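Local coordinates for CocE/NonD family hydrolase (PDB 3III), which probably hydrolyses ester or amide bonds with an alpha/beta-hydrolase domain of the kind found in X-Pro dipeptidyl-peptidases, at residues Q239-P242 with F247-Q250. Residues are numbered along the deposited sequence; the frame is centred on the assembly and turned at random.
Sequences QEHP and FWKQ
His241 and Phe247 stack their rings nearly parallel in an offset pair. The planes differ by 7° and the centroids are 4.4 Å apart. The offset puts CB of Phe247, rather than its ring, over the middle of the imidazole. Phe247 CB lies 3.5 Å from the His241 ring centroid, close to the ring normal, which makes a CH-pi contact. In return, His241 CD2 sits over the rim of one face of the phenyl ring, 3.6 Å from Phe247 CG. With chi1 at 178°, the phenyl ring of Phe247 swings away from its own backbone N and runs out past the CD2 side of the imidazole.

Trp248 also meets His241 in an offset edge-to-face pair, with the two planes nearly at right angles. The imidazole edge points toward the indole face.

Both segments lie in the insertion between strand 186-192 and strand 262-267 of the large mixed sheet of the alpha/beta-hydrolase domain. Helix 234-240 ends just before His241, and a short turn leads into helix 246-249. The three aromatic residues form a cluster that ties this helix end to the next helix.

Trp248 supplies the hydrogen bond. Trp248 NE1 donates to His241 O at 2.8 Å. The acceptor lies almost in the indole plane, and the N-H meets a carbonyl lone pair in the carbonyl plane. The bond is somewhat bent, at 146°. His241 CB packs 3.3 Å from Trp248 NE1.

Asp245, in the connecting turn, hydrogen-bonds His241 ND1 through OD2 and Trp248 N through OD1. This probably helps fix the rotation of the imidazole. Beyond the cluster, the buried indole packs on Tyr199 and Met198 of helix 198-203 and on Tyr214 of helix 213-224.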
ATOM      1  N   GLN A 239      -3.606  16.956  13.136  1.00  9.06           N
ATOM      2  CA  GLN A 239      -4.349  18.152  13.442  1.00  8.88           C
ATOM      3  C   GLN A 239      -3.586  19.411  13.006  1.00  8.31           C
ATOM      4  O   GLN A 239      -4.150  20.329  12.477  1.00  8.09           O
ATOM      5  CB  GLN A 239      -4.489  18.294  14.968  1.00 10.92           C
ATOM      6  CG  GLN A 239      -5.417  17.348  15.655  1.00 14.09           C
ATOM      7  CD  GLN A 239      -6.830  17.687  15.355  1.00 21.02           C
ATOM      8  OE1 GLN A 239      -7.436  18.565  16.004  1.00 22.98           O
ATOM      9  NE2 GLN A 239      -7.377  17.008  14.338  1.00 19.98           N
ATOM     10  N   GLU A 240      -2.314  19.500  13.367  1.00  6.53           N
ATOM     11  CA  GLU A 240      -1.596  20.755  13.262  1.00  7.15           C
ATOM     12  C   GLU A 240      -0.780  20.939  11.982  1.00  6.20           C
ATOM     13  O   GLU A 240      -0.209  22.022  11.766  1.00  5.97           O
ATOM     14  CB  GLU A 240      -0.719  20.978  14.538  1.00  7.43           C
ATOM     15  CG  GLU A 240       0.501  20.121  14.563  1.00  9.61           C
ATOM     16  CD  GLU A 240       1.121  19.893  15.946  1.00 11.73           C
ATOM     17  OE1 GLU A 240       2.218  19.260  15.966  1.00 16.43           O
ATOM     18  OE2 GLU A 240       0.526  20.271  16.960  1.00  7.06           O
ATOM     19  N   HIS A 241      -0.763  19.931  11.117  1.00  6.64           N
ATOM     20  CA  HIS A 241      -0.086  20.016   9.817  1.00  6.83           C
ATOM     21  C   HIS A 241      -1.075  19.643   8.687  1.00  5.93           C
ATOM     22  O   HIS A 241      -0.982  18.555   8.080  1.00  6.01           O
ATOM     23  CB  HIS A 241       1.129  19.115   9.803  1.00  6.20           C
ATOM     24  CG  HIS A 241       2.213  19.540  10.768  1.00  6.91           C
ATOM     25  ND1 HIS A 241       3.022  20.622  10.539  1.00  8.85           N
ATOM     26  CD2 HIS A 241       2.620  19.020  11.952  1.00  9.71           C
ATOM     27  CE1 HIS A 241       3.871  20.766  11.543  1.00 10.15           C
ATOM     28  NE2 HIS A 241       3.661  19.798  12.411  1.00  9.31           N
ATOM     29  N   PRO A 242      -2.031  20.523   8.415  1.00  6.12           N
ATOM     30  CA  PRO A 242      -3.070  20.191   7.404  1.00  5.52           C
ATOM     31  C   PRO A 242      -2.582  20.245   5.926  1.00  5.75           C
ATOM     32  O   PRO A 242      -3.278  19.791   4.998  1.00  7.24           O
ATOM     33  CB  PRO A 242      -4.143  21.234   7.680  1.00  5.25           C
ATOM     34  CG  PRO A 242      -3.418  22.379   8.251  1.00  6.82           C
ATOM     35  CD  PRO A 242      -2.388  21.742   9.174  1.00  6.15           C
ATOM     36  N   PHE A 247       7.217  19.511   7.939  1.00  9.58           N
ATOM     37  CA  PHE A 247       6.936  18.277   8.694  1.00  8.55           C
ATOM     38  C   PHE A 247       6.649  17.068   7.796  1.00  9.13           C
ATOM     39  O   PHE A 247       7.330  16.015   7.902  1.00 10.16           O
ATOM     40  CB  PHE A 247       5.765  18.490   9.667  1.00  8.75           C
ATOM     41  CG  PHE A 247       5.418  17.246  10.431  1.00  6.97           C
ATOM     42  CD1 PHE A 247       6.111  16.928  11.596  1.00  9.94           C
ATOM     43  CD2 PHE A 247       4.456  16.366   9.955  1.00  7.06           C
ATOM     44  CE1 PHE A 247       5.826  15.776  12.284  1.00 10.72           C
ATOM     45  CE2 PHE A 247       4.170  15.207  10.633  1.00  9.21           C
ATOM     46  CZ  PHE A 247       4.859  14.909  11.808  1.00 11.65           C
ATOM     47  N   TRP A 248       5.655  17.202   6.928  1.00  8.18           N
ATOM     48  CA  TRP A 248       5.259  16.100   6.062  1.00  8.77           C
ATOM     49  C   TRP A 248       6.252  15.807   4.947  1.00  9.70           C
ATOM     50  O   TRP A 248       6.326  14.663   4.511  1.00  8.95           O
ATOM     51  CB  TRP A 248       3.859  16.309   5.464  1.00  8.31           C
ATOM     52  CG  TRP A 248       2.733  16.142   6.473  1.00  5.83           C
ATOM     53  CD1 TRP A 248       1.826  17.092   6.862  1.00  7.31           C
ATOM     54  CD2 TRP A 248       2.451  14.992   7.262  1.00  5.19           C
ATOM     55  NE1 TRP A 248       0.941  16.553   7.767  1.00  2.96           N
ATOM     56  CE2 TRP A 248       1.318  15.277   8.037  1.00  3.99           C
ATOM     57  CE3 TRP A 248       3.000  13.706   7.335  1.00  6.58           C
ATOM     58  CZ2 TRP A 248       0.745  14.325   8.923  1.00  5.89           C
ATOM     59  CZ3 TRP A 248       2.441  12.787   8.213  1.00  7.37           C
ATOM     60  CH2 TRP A 248       1.353  13.120   9.021  1.00  2.62           C
ATOM     61  N   LYS A 249       6.996  16.824   4.469  1.00  9.81           N
ATOM     62  CA  LYS A 249       8.037  16.571   3.470  1.00 10.67           C
ATOM     63  C   LYS A 249       9.095  15.602   3.990  1.00 10.23           C
ATOM     64  O   LYS A 249       9.645  14.827   3.232  1.00  9.44           O
ATOM     65  CB  LYS A 249       8.691  17.887   2.986  1.00 12.32           C
ATOM     66  CG  LYS A 249       7.758  18.743   2.105  1.00 14.67           C
ATOM     67  CD  LYS A 249       8.252  20.179   1.848  1.00 17.48           C
ATOM     68  CE  LYS A 249       7.244  20.929   0.990  1.00 16.61           C
ATOM     69  NZ  LYS A 249       7.737  22.273   0.664  1.00 18.44           N
ATOM     70  N   GLN A 250       9.372  15.633   5.288  1.00 10.45           N
ATOM     71  CA  GLN A 250      10.290  14.668   5.908  1.00 11.84           C
ATOM     72  C   GLN A 250       9.703  13.264   6.025  1.00 12.51           C
ATOM     73  O   GLN A 250      10.439  12.320   6.416  1.00 13.89           O
ATOM     74  CB  GLN A 250      10.683  15.137   7.296  1.00 11.26           C
ATOM     75  CG  GLN A 250      11.487  16.404   7.267  1.00 14.30           C
ATOM     76  CD  GLN A 250      11.800  16.875   8.642  1.00 18.45           C
ATOM     77  OE1 GLN A 250      12.519  16.209   9.379  1.00 22.26           O
ATOM     78  NE2 GLN A 250      11.280  18.042   9.015  1.00 22.02           N
TER